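PDB 3L8M: probable thiamine pyrophosphokinase from Staphylococcus saprophyticus, which probably acts as a thiamine diphosphokinase, transferring a pyrophosphate group from ATP to thiamine to make thiamine diphosphate. Local coordinates for residues Met1-Cys7 and Tyr90-Tyr96; Ala109-Leu113 and Asn124-Ile128; Leu17-Lys21 and Ile34-Ile40. All coordinates share one frame; numbering follows the deposited sequence.

Contact 1 of 3, residues Met1-Cys7 and Tyr90-Tyr96; sequences MKANLLC and YRNIDVY. With NA (sodium ion), chain C.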
loop_
_atom_site.group_PDB
_atom_site.type_symbol
_atom_site.label_atom_id
_atom_site.label_comp_id
_atom_site.label_asym_id
_atom_site.label_seq_id
_atom_site.Cartn_x
_atom_site.Cartn_y
_atom_site.Cartn_z
HETATM N N MSE A 1 13.224 -2.696 -2.142
HETATM C CA MSE A 1 11.985 -3.155 -2.826
HETATM C C MSE A 1 12.149 -4.640 -3.119
HETATM O O MSE A 1 13.168 -5.053 -3.667
HETATM C CB MSE A 1 11.778 -2.362 -4.120
HETATM C CG MSE A 1 10.437 -2.606 -4.788
HETATM SE SE MSE A 1 9.973 -1.207 -6.033
HETATM C CE MSE A 1 11.039 -1.771 -7.529
ATOM N N LYS A 2 11.146 -5.432 -2.747
ATOM C CA LYS A 2 11.180 -6.879 -2.922
ATOM C C LYS A 2 10.253 -7.448 -4.002
ATOM O O LYS A 2 9.078 -7.080 -4.094
ATOM C CB LYS A 2 10.850 -7.541 -1.584
ATOM C CG LYS A 2 10.874 -9.061 -1.597
ATOM C CD LYS A 2 10.150 -9.585 -0.363
ATOM C CE LYS A 2 10.042 -11.101 -0.348
ATOM N NZ LYS A 2 9.053 -11.531 0.676
ATOM N N ALA A 3 10.777 -8.364 -4.812
ATOM C CA ALA A 3 9.956 -8.976 -5.851
ATOM C C ALA A 3 9.985 -10.505 -5.773
ATOM O O ALA A 3 11.035 -11.110 -5.554
ATOM C CB ALA A 3 10.413 -8.512 -7.234
ATOM N N ASN A 4 8.814 -11.117 -5.936
ATOM C CA ASN A 4 8.678 -12.571 -5.913
ATOM C C ASN A 4 8.342 -13.019 -7.322
ATOM O O ASN A 4 7.457 -12.450 -7.954
ATOM C CB ASN A 4 7.534 -13.010 -4.999
ATOM C CG ASN A 4 7.752 -12.624 -3.567
ATOM O OD1 ASN A 4 8.736 -13.033 -2.943
ATOM N ND2 ASN A 4 6.835 -11.826 -3.027
ATOM N N LEU A 5 9.047 -14.029 -7.814
ATOM C CA LEU A 5 8.784 -14.556 -9.149
ATOM C C LEU A 5 8.203 -15.951 -9.048
ATOM O O LEU A 5 8.654 -16.765 -8.241
ATOM C CB LEU A 5 10.069 -14.619 -9.990
ATOM C CG LEU A 5 10.502 -13.334 -10.707
ATOM C CD1 LEU A 5 10.884 -12.269 -9.686
ATOM C CD2 LEU A 5 11.666 -13.641 -11.652
ATOM N N LEU A 6 7.184 -16.224 -9.851
ATOM C CA LEU A 6 6.610 -17.551 -9.869
ATOM C C LEU A 6 6.856 -18.144 -11.261
ATOM O O LEU A 6 6.447 -17.560 -12.263
ATOM C CB LEU A 6 5.115 -17.496 -9.565
ATOM C CG LEU A 6 4.449 -18.866 -9.400
ATOM C CD1 LEU A 6 5.190 -19.662 -8.330
ATOM C CD2 LEU A 6 2.973 -18.688 -9.024
ATOM N N CYS A 7 7.541 -19.286 -11.314
ATOM C CA CYS A 7 7.835 -19.966 -12.582
ATOM C C CYS A 7 6.952 -21.182 -12.827
ATOM O O CYS A 7 7.013 -21.774 -13.894
ATOM C CB CYS A 7 9.276 -20.458 -12.628
ATOM S SG CYS A 7 10.517 -19.234 -12.311
ATOM N N TYR A 90 14.167 -3.436 -8.120
ATOM C CA TYR A 90 13.929 -4.497 -7.144
ATOM C C TYR A 90 15.300 -5.001 -6.685
ATOM O O TYR A 90 16.116 -5.421 -7.503
ATOM C CB TYR A 90 13.119 -5.629 -7.794
ATOM C CG TYR A 90 11.643 -5.301 -7.991
ATOM C CD1 TYR A 90 10.762 -5.302 -6.915
ATOM C CD2 TYR A 90 11.134 -4.992 -9.254
ATOM C CE1 TYR A 90 9.410 -5.009 -7.084
ATOM C CE2 TYR A 90 9.779 -4.689 -9.436
ATOM C CZ TYR A 90 8.925 -4.703 -8.342
ATOM O OH TYR A 90 7.593 -4.403 -8.505
ATOM N N ARG A 91 15.554 -4.950 -5.382
ATOM C CA ARG A 91 16.847 -5.367 -4.843
ATOM C C ARG A 91 16.872 -6.769 -4.240
ATOM O O ARG A 91 17.912 -7.427 -4.236
ATOM C CB ARG A 91 17.316 -4.375 -3.782
ATOM C CG ARG A 91 18.784 -4.508 -3.443
ATOM C CD ARG A 91 19.603 -3.391 -4.074
ATOM N NE ARG A 91 19.508 -2.148 -3.311
ATOM C CZ ARG A 91 19.918 -2.014 -2.052
ATOM N NH1 ARG A 91 20.448 -3.047 -1.412
ATOM N NH2 ARG A 91 19.806 -0.845 -1.430
ATOM N N ASN A 92 15.738 -7.204 -3.701
ATOM C CA ASN A 92 15.631 -8.529 -3.102
ATOM C C ASN A 92 14.682 -9.312 -3.982
ATOM O O ASN A 92 13.520 -8.941 -4.114
ATOM C CB ASN A 92 15.071 -8.437 -1.679
ATOM C CG ASN A 92 16.001 -7.696 -0.734
ATOM O OD1 ASN A 92 17.148 -8.099 -0.526
ATOM N ND2 ASN A 92 15.510 -6.606 -0.158
ATOM N N ILE A 93 15.182 -10.384 -4.594
ATOM C CA ILE A 93 14.374 -11.209 -5.481
ATOM C C ILE A 93 14.273 -12.654 -5.005
ATOM O O ILE A 93 15.285 -13.310 -4.781
ATOM C CB ILE A 93 14.950 -11.225 -6.921
ATOM C CG1 ILE A 93 15.328 -9.803 -7.363
ATOM C CG2 ILE A 93 13.936 -11.831 -7.879
ATOM C CD1 ILE A 93 14.252 -8.789 -7.152
ATOM N N ASP A 94 13.045 -13.138 -4.848
ATOM C CA ASP A 94 12.799 -14.515 -4.433
ATOM C C ASP A 94 12.153 -15.245 -5.599
ATOM O O ASP A 94 11.053 -14.886 -6.030
ATOM C CB ASP A 94 11.854 -14.572 -3.225
ATOM C CG ASP A 94 12.508 -14.088 -1.953
ATOM O OD1 ASP A 94 13.726 -13.817 -1.994
ATOM O OD2 ASP A 94 11.811 -13.990 -0.917
ATOM N N VAL A 95 12.842 -16.258 -6.114
ATOM C CA VAL A 95 12.312 -17.033 -7.225
ATOM C C VAL A 95 11.723 -18.339 -6.693
ATOM O O VAL A 95 12.410 -19.141 -6.053
ATOM C CB VAL A 95 13.412 -17.333 -8.281
ATOM C CG1 VAL A 95 12.827 -18.145 -9.433
ATOM C CG2 VAL A 95 14.003 -16.015 -8.807
ATOM N N TYR A 96 10.443 -18.541 -6.961
ATOM C CA TYR A 96 9.737 -19.735 -6.525
ATOM C C TYR A 96 9.364 -20.482 -7.784
ATOM O O TYR A 96 9.258 -19.871 -8.851
ATOM C CB TYR A 96 8.445 -19.344 -5.797
ATOM C CG TYR A 96 8.652 -18.638 -4.484
ATOM C CD1 TYR A 96 8.712 -19.357 -3.290
ATOM C CD2 TYR A 96 8.772 -17.251 -4.428
ATOM C CE1 TYR A 96 8.880 -18.715 -2.070
ATOM C CE2 TYR A 96 8.941 -16.594 -3.211
ATOM C CZ TYR A 96 8.992 -17.337 -2.034
ATOM O OH TYR A 96 9.123 -16.704 -0.823
HETATM NA NA NA C . 16.233 -12.491 -1.714
HETATM O O HOH W 1 13.271 -4.969 -0.098
HETATM O O HOH W 2 9.196 -14.059 -0.525
#
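Strands 2-6 and 92-96 are parallel neighbours in the Rossmann-like, parallel part of the mixed sheet, paired from Lys-2 with Asn-92 to Leu-6 with Tyr-96. Their axes run 4.7 Å apart at closest, and the hydrogen bonds weave between alternate residues: Ala-3 N to Asn-92 O, Asp-94 N to Ala-3 O, Leu-5 N to Asp-94 O and Tyr-96 N to Leu-5 O. Ahead of the ladder, Arg-91 N reaches Met-1 O, lying in the plane of that carbonyl.

At this same end the Tyr-90 ring is sandwiched. The selenomethionine Met-1 bends at its third torsion (80°), which lays its methyl CE almost on the ring normal, 3.4 Å from the Tyr-90 centroid, with SE over the same face as a Met-aromatic contact. Ala-3 CB presses on the opposite face, nearer the rim, 3.2 Å from Tyr-90 CD1.

On the sheet face bearing Ala-3, Ile-93, Leu-5 and Val-95 the packing is apolar: Leu-5 CD1 touches Ile-93 CG2 at 3.6 Å, and helix 77-87 covers Leu-5 and Val-95. The other face carries most of the polar groups, Lys-2, Asn-4, Asn-92 and Asp-94, with Leu-6 beside Tyr-96. Lys-2 NZ forms a salt bridge with Glu-23, which also accepts from Asn-4 ND2. One water is gripped by four side chains: it accepts from Lys-2 NZ and Tyr-96 OH and donates to Asn-4 OD1 and Asp-94 OD2. The remaining carboxylate oxygen, Asp-94 OD1, binds a sodium ion at 2.8 Å.

Contact 2 of 3, residues Ala109-Leu113 and Asn124-Ile128; sequences ALQIL and NIKLI. With NA (sodium ion), chain C.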
loop_
_atom_site.group_PDB
_atom_site.type_symbol
_atom_site.label_atom_id
_atom_site.label_comp_id
_atom_site.label_asym_id
_atom_site.label_seq_id
_atom_site.Cartn_x
_atom_site.Cartn_y
_atom_site.Cartn_z
ATOM N N ALA A 109 18.584 -21.757 -13.896
ATOM C CA ALA A 109 18.240 -20.837 -12.827
ATOM C C ALA A 109 19.482 -20.592 -11.966
ATOM O O ALA A 109 19.676 -19.481 -11.456
ATOM C CB ALA A 109 17.070 -21.404 -11.987
ATOM N N LEU A 110 20.334 -21.610 -11.813
ATOM C CA LEU A 110 21.563 -21.449 -11.023
ATOM C C LEU A 110 22.579 -20.560 -11.752
ATOM O O LEU A 110 23.321 -19.798 -11.120
ATOM C CB LEU A 110 22.197 -22.806 -10.704
ATOM C CG LEU A 110 21.402 -23.796 -9.844
ATOM C CD1 LEU A 110 22.188 -25.085 -9.723
ATOM C CD2 LEU A 110 21.127 -23.214 -8.467
ATOM N N GLN A 111 22.612 -20.646 -13.082
ATOM C CA GLN A 111 23.526 -19.808 -13.853
ATOM C C GLN A 111 23.240 -18.318 -13.600
ATOM O O GLN A 111 24.166 -17.506 -13.519
ATOM C CB GLN A 111 23.417 -20.124 -15.346
ATOM C CG GLN A 111 23.914 -21.508 -15.727
ATOM C CD GLN A 111 23.723 -21.812 -17.198
ATOM O OE1 GLN A 111 22.849 -21.239 -17.848
ATOM N NE2 GLN A 111 24.542 -22.715 -17.728
ATOM N N ILE A 112 21.963 -17.959 -13.485
ATOM C CA ILE A 112 21.590 -16.568 -13.255
ATOM C C ILE A 112 22.170 -16.012 -11.952
ATOM O O ILE A 112 22.716 -14.903 -11.929
ATOM C CB ILE A 112 20.060 -16.395 -13.238
ATOM C CG1 ILE A 112 19.480 -16.779 -14.598
ATOM C CG2 ILE A 112 19.696 -14.946 -12.943
ATOM C CD1 ILE A 112 17.983 -16.903 -14.582
ATOM N N LEU A 113 22.062 -16.780 -10.871
ATOM C CA LEU A 113 22.582 -16.352 -9.583
ATOM C C LEU A 113 24.087 -16.104 -9.676
ATOM O O LEU A 113 24.647 -15.313 -8.922
ATOM C CB LEU A 113 22.333 -17.425 -8.520
ATOM C CG LEU A 113 20.918 -17.841 -8.104
ATOM C CD1 LEU A 113 21.018 -19.121 -7.294
ATOM C CD2 LEU A 113 20.250 -16.759 -7.277
ATOM N N ASN A 124 20.151 -9.163 -4.205
ATOM C CA ASN A 124 20.061 -10.397 -3.430
ATOM C C ASN A 124 19.047 -11.344 -4.071
ATOM O O ASN A 124 17.845 -11.198 -3.857
ATOM C CB ASN A 124 19.627 -10.080 -1.995
ATOM C CG ASN A 124 19.424 -11.325 -1.156
ATOM O OD1 ASN A 124 18.680 -11.310 -0.174
ATOM N ND2 ASN A 124 20.095 -12.411 -1.532
ATOM N N ILE A 125 19.533 -12.304 -4.857
ATOM C CA ILE A 125 18.669 -13.269 -5.529
ATOM C C ILE A 125 18.673 -14.628 -4.804
ATOM O O ILE A 125 19.732 -15.193 -4.536
ATOM C CB ILE A 125 19.131 -13.514 -6.987
ATOM C CG1 ILE A 125 19.349 -12.190 -7.724
ATOM C CG2 ILE A 125 18.090 -14.343 -7.723
ATOM C CD1 ILE A 125 18.066 -11.478 -8.117
ATOM N N LYS A 126 17.490 -15.148 -4.482
ATOM C CA LYS A 126 17.382 -16.450 -3.828
ATOM C C LYS A 126 16.353 -17.343 -4.525
ATOM O O LYS A 126 15.276 -16.878 -4.904
ATOM C CB LYS A 126 16.952 -16.312 -2.371
ATOM C CG LYS A 126 17.942 -15.692 -1.432
ATOM C CD LYS A 126 17.338 -15.645 -0.036
ATOM C CE LYS A 126 18.240 -14.888 0.927
ATOM N NZ LYS A 126 17.674 -14.824 2.306
ATOM N N LEU A 127 16.697 -18.621 -4.695
ATOM C CA LEU A 127 15.787 -19.603 -5.297
ATOM C C LEU A 127 15.175 -20.255 -4.071
ATOM O O LEU A 127 15.893 -20.580 -3.118
ATOM C CB LEU A 127 16.555 -20.652 -6.118
ATOM C CG LEU A 127 17.470 -20.122 -7.235
ATOM C CD1 LEU A 127 18.253 -21.274 -7.890
ATOM C CD2 LEU A 127 16.625 -19.385 -8.273
ATOM N N ILE A 128 13.860 -20.437 -4.072
ATOM C CA ILE A 128 13.204 -21.018 -2.912
ATOM C C ILE A 128 12.113 -22.021 -3.231
ATOM O O ILE A 128 11.330 -21.800 -4.136
ATOM C CB ILE A 128 12.530 -19.913 -2.044
ATOM C CG1 ILE A 128 13.512 -18.766 -1.765
ATOM C CG2 ILE A 128 11.989 -20.519 -0.747
ATOM C CD1 ILE A 128 12.868 -17.593 -1.004
HETATM NA NA NA C . 16.233 -12.491 -1.714
#
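Leu-127 carries most of the packing of strand 124-128 against helix 103-113. Its CB points toward the helix, and CG beyond it meets Leu-113 CD1 at 3.7 Å. From there the side chain forks. CD1 rests against a pair of methyls from leucines three residues apart, touching Leu-110 CD2 at 3.5 Å and Leu-113 CD1 at 3.6 Å, while CD2 makes a looser approach to Ala-109 CB. Leu-110 starts out away from the strand, yet its second torsion (177°) sets CD1 anti to CA and leaves CD2, the other branch, to meet Leu-127, the two side chains crossing roughly at a right angle.

Leu-113 thus serves two residues of the strand. Its CD1 goes to Leu-127, while its other methyl, CD2, fits closely against Ile-125, 3.3 Å from Ile-125 CG2 and 3.2 Å from Ile-125 O. Phe-136 of strand 132-137 also touches Leu-113. The two segments run nearly antiparallel, their axes 9.3 Å apart at closest, as expected for a helix laid on a sheet through one layer of aliphatic side chains.

Strand alternation points the side chains of Asn-124 and Lys-126 away from the helix, and Lys-126 NZ forms a salt bridge with Glu-133. The backbone O of Asn-124 binds a sodium ion at 3.0 Å, a site shared with Asp-94 of the adjoining strand. No hydrogen bond joins 109-113 to 124-128, so what holds them is the fit of branched aliphatic groups in a buried layer.

Contact 3 of 3, residues Leu17-Lys21 and Ile34-Ile40; sequences LVEHK and ILLESGI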
loop_
_atom_site.group_PDB
_atom_site.type_symbol
_atom_site.label_atom_id
_atom_site.label_comp_id
_atom_site.label_asym_id
_atom_site.label_seq_id
_atom_site.Cartn_x
_atom_site.Cartn_y
_atom_site.Cartn_z
ATOM N N LEU A 17 1.093 -18.208 -1.835
ATOM C CA LEU A 17 0.333 -17.180 -2.541
ATOM C C LEU A 17 -0.638 -16.397 -1.657
ATOM O O LEU A 17 -0.882 -15.216 -1.904
ATOM C CB LEU A 17 -0.414 -17.771 -3.745
ATOM C CG LEU A 17 0.484 -18.293 -4.867
ATOM C CD1 LEU A 17 -0.349 -18.513 -6.127
ATOM C CD2 LEU A 17 1.612 -17.294 -5.139
ATOM N N VAL A 18 -1.191 -17.048 -0.638
ATOM C CA VAL A 18 -2.106 -16.371 0.291
ATOM C C VAL A 18 -1.310 -15.527 1.292
ATOM O O VAL A 18 -1.634 -14.369 1.547
ATOM C CB VAL A 18 -2.966 -17.390 1.110
ATOM C CG1 VAL A 18 -3.872 -16.645 2.107
ATOM C CG2 VAL A 18 -3.804 -18.238 0.170
ATOM N N GLU A 19 -0.244 -16.108 1.831
ATOM C CA GLU A 19 0.569 -15.431 2.839
ATOM C C GLU A 19 1.320 -14.183 2.379
ATOM O O GLU A 19 1.668 -13.330 3.193
ATOM C CB GLU A 19 1.561 -16.421 3.451
ATOM C CG GLU A 19 0.933 -17.718 3.906
ATOM C CD GLU A 19 1.941 -18.651 4.559
ATOM O OE1 GLU A 19 3.127 -18.625 4.163
ATOM O OE2 GLU A 19 1.541 -19.419 5.456
ATOM N N HIS A 20 1.591 -14.091 1.081
ATOM C CA HIS A 20 2.295 -12.933 0.523
ATOM C C HIS A 20 1.493 -12.313 -0.619
ATOM O O HIS A 20 2.060 -11.724 -1.532
ATOM C CB HIS A 20 3.674 -13.345 -0.004
ATOM C CG HIS A 20 4.577 -13.924 1.038
ATOM N ND1 HIS A 20 5.796 -14.486 0.730
ATOM C CD2 HIS A 20 4.436 -14.042 2.379
ATOM C CE1 HIS A 20 6.366 -14.929 1.835
ATOM N NE2 HIS A 20 5.562 -14.672 2.850
ATOM N N LYS A 21 0.175 -12.458 -0.556
ATOM C CA LYS A 21 -0.725 -11.934 -1.584
ATOM C C LYS A 21 -0.572 -10.444 -1.906
ATOM O O LYS A 21 -0.901 -10.016 -3.009
ATOM C CB LYS A 21 -2.179 -12.207 -1.188
ATOM C CG LYS A 21 -3.190 -11.578 -2.122
ATOM C CD LYS A 21 -4.625 -11.844 -1.694
ATOM C CE LYS A 21 -5.587 -10.999 -2.530
ATOM N NZ LYS A 21 -5.352 -11.160 -4.007
ATOM N N ILE A 34 -0.941 -18.930 -12.904
ATOM C CA ILE A 34 -1.190 -19.359 -11.524
ATOM C C ILE A 34 -1.436 -18.117 -10.651
ATOM O O ILE A 34 -2.297 -18.131 -9.768
ATOM C CB ILE A 34 0.004 -20.153 -10.894
ATOM C CG1 ILE A 34 0.395 -21.367 -11.750
ATOM C CG2 ILE A 34 -0.376 -20.613 -9.494
ATOM C CD1 ILE A 34 -0.755 -22.270 -12.148
ATOM N N LEU A 35 -0.678 -17.045 -10.892
ATOM C CA LEU A 35 -0.856 -15.817 -10.108
ATOM C C LEU A 35 -2.268 -15.267 -10.269
ATOM O O LEU A 35 -2.986 -15.062 -9.287
ATOM C CB LEU A 35 0.166 -14.746 -10.521
ATOM C CG LEU A 35 1.582 -15.033 -10.020
ATOM C CD1 LEU A 35 2.570 -14.026 -10.555
ATOM C CD2 LEU A 35 1.570 -14.999 -8.510
ATOM N N LEU A 36 -2.652 -15.043 -11.523
ATOM C CA LEU A 36 -3.960 -14.522 -11.877
ATOM C C LEU A 36 -5.093 -15.384 -11.327
ATOM O O LEU A 36 -6.069 -14.861 -10.769
ATOM C CB LEU A 36 -4.065 -14.420 -13.399
ATOM C CG LEU A 36 -3.091 -13.421 -14.041
ATOM C CD1 LEU A 36 -3.063 -13.617 -15.553
ATOM C CD2 LEU A 36 -3.513 -11.995 -13.685
ATOM N N GLU A 37 -4.964 -16.701 -11.481
ATOM C CA GLU A 37 -5.983 -17.646 -11.001
ATOM C C GLU A 37 -6.231 -17.503 -9.508
ATOM O O GLU A 37 -7.339 -17.741 -9.024
ATOM C CB GLU A 37 -5.565 -19.081 -11.324
ATOM C CG GLU A 37 -6.073 -19.562 -12.669
ATOM C CD GLU A 37 -5.217 -20.654 -13.271
ATOM O OE1 GLU A 37 -4.889 -21.639 -12.571
ATOM O OE2 GLU A 37 -4.874 -20.524 -14.463
ATOM N N SER A 38 -5.183 -17.119 -8.790
ATOM C CA SER A 38 -5.238 -16.901 -7.349
ATOM C C SER A 38 -5.710 -15.472 -7.079
ATOM O O SER A 38 -5.717 -15.017 -5.939
ATOM C CB SER A 38 -3.853 -17.095 -6.734
ATOM O OG SER A 38 -3.364 -18.396 -7.011
ATOM N N GLY A 39 -6.082 -14.764 -8.140
ATOM C CA GLY A 39 -6.562 -13.400 -7.990
ATOM C C GLY A 39 -5.471 -12.401 -7.679
ATOM O O GLY A 39 -5.718 -11.386 -7.035
ATOM N N ILE A 40 -4.258 -12.708 -8.125
ATOM C CA ILE A 40 -3.121 -11.843 -7.910
ATOM C C ILE A 40 -2.709 -11.208 -9.239
ATOM O O ILE A 40 -2.552 -11.905 -10.245
ATOM C CB ILE A 40 -1.935 -12.643 -7.318
ATOM C CG1 ILE A 40 -2.252 -13.039 -5.870
ATOM C CG2 ILE A 40 -0.645 -11.805 -7.363
ATOM C CD1 ILE A 40 -1.110 -13.797 -5.174
#
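Apolar packing comes first, and Leu-17 is its centre. Its CB points toward the end of helix 30-37, and the two methyls part: CD1 reaches Ile-34 CG2, while CD2 meets Leu-35 CD2 at 4.1 Å, the two leucine side chains crossing at about a right angle. Ile-40 answers from the other segment, its CD1 4.3 Å from Leu-17 CB and near Lys-21 CA. Two methyl-to-oxygen van der Waals contacts add to this: Leu-17 CD1 lies 3.1 Å from Ser-38 OG, and Ile-40 CD1 3.6 Å from Leu-17 O.

The polar contacts gather round the helix terminus. Ser-38 OG turns back on its own helix and donates to Ile-34 O over 3.0 Å. Ile-34 O takes the backbone N of Ser-38 as well, the two donors arriving from opposite faces of the carbonyl plane. The helix then closes in a Schellman motif: Gly-39, in the positive-phi position (74°), donates to Leu-36 O, and Ile-40 N returns to Leu-35 O at 2.9 Å. That turn places Gly-39 O facing Lys-21. The lysine chain runs extended past Ile-40, the pair sliding by each other in opposite directions, and a bend at its last torsion (52°) brings Lys-21 NZ to 3.1 Å from Gly-39 O.

Short helix 16-19 and the loop after it therefore sit beside the C-terminal end of helix 30-37. Trp-25 of strand 24-28 touches Leu-17 and Leu-35, strand 2-6 adjoins helix 30-37, and Leu-36 of a neighbouring subunit packs on Leu-36 of this chain.

How the contacts relate
Contacts 1 and 2 share the eight-stranded mixed sheet, where strands 92-96 and 124-128 are neighbours; their centres lie about 10 Å apart. Backbone pairing of Val-95 with Lys-126 and Ile-128 joins them, and one sodium ion spans the two strands. Contact 3, about 14 Å from contact 1 and about 22 Å from contact 2 between centres, packs on the face where Leu-6 meets Ile-34 and Leu-35, opposite the face receiving helix 103-113. Both its segments, 17-21 and 34-40, fall between the strands of contact 1 in the chain; contact 2 follows. Contact 1 thus pairs central strands, contact 2 lays a helix on the next, and contact 3 joins two helices beside the sheet.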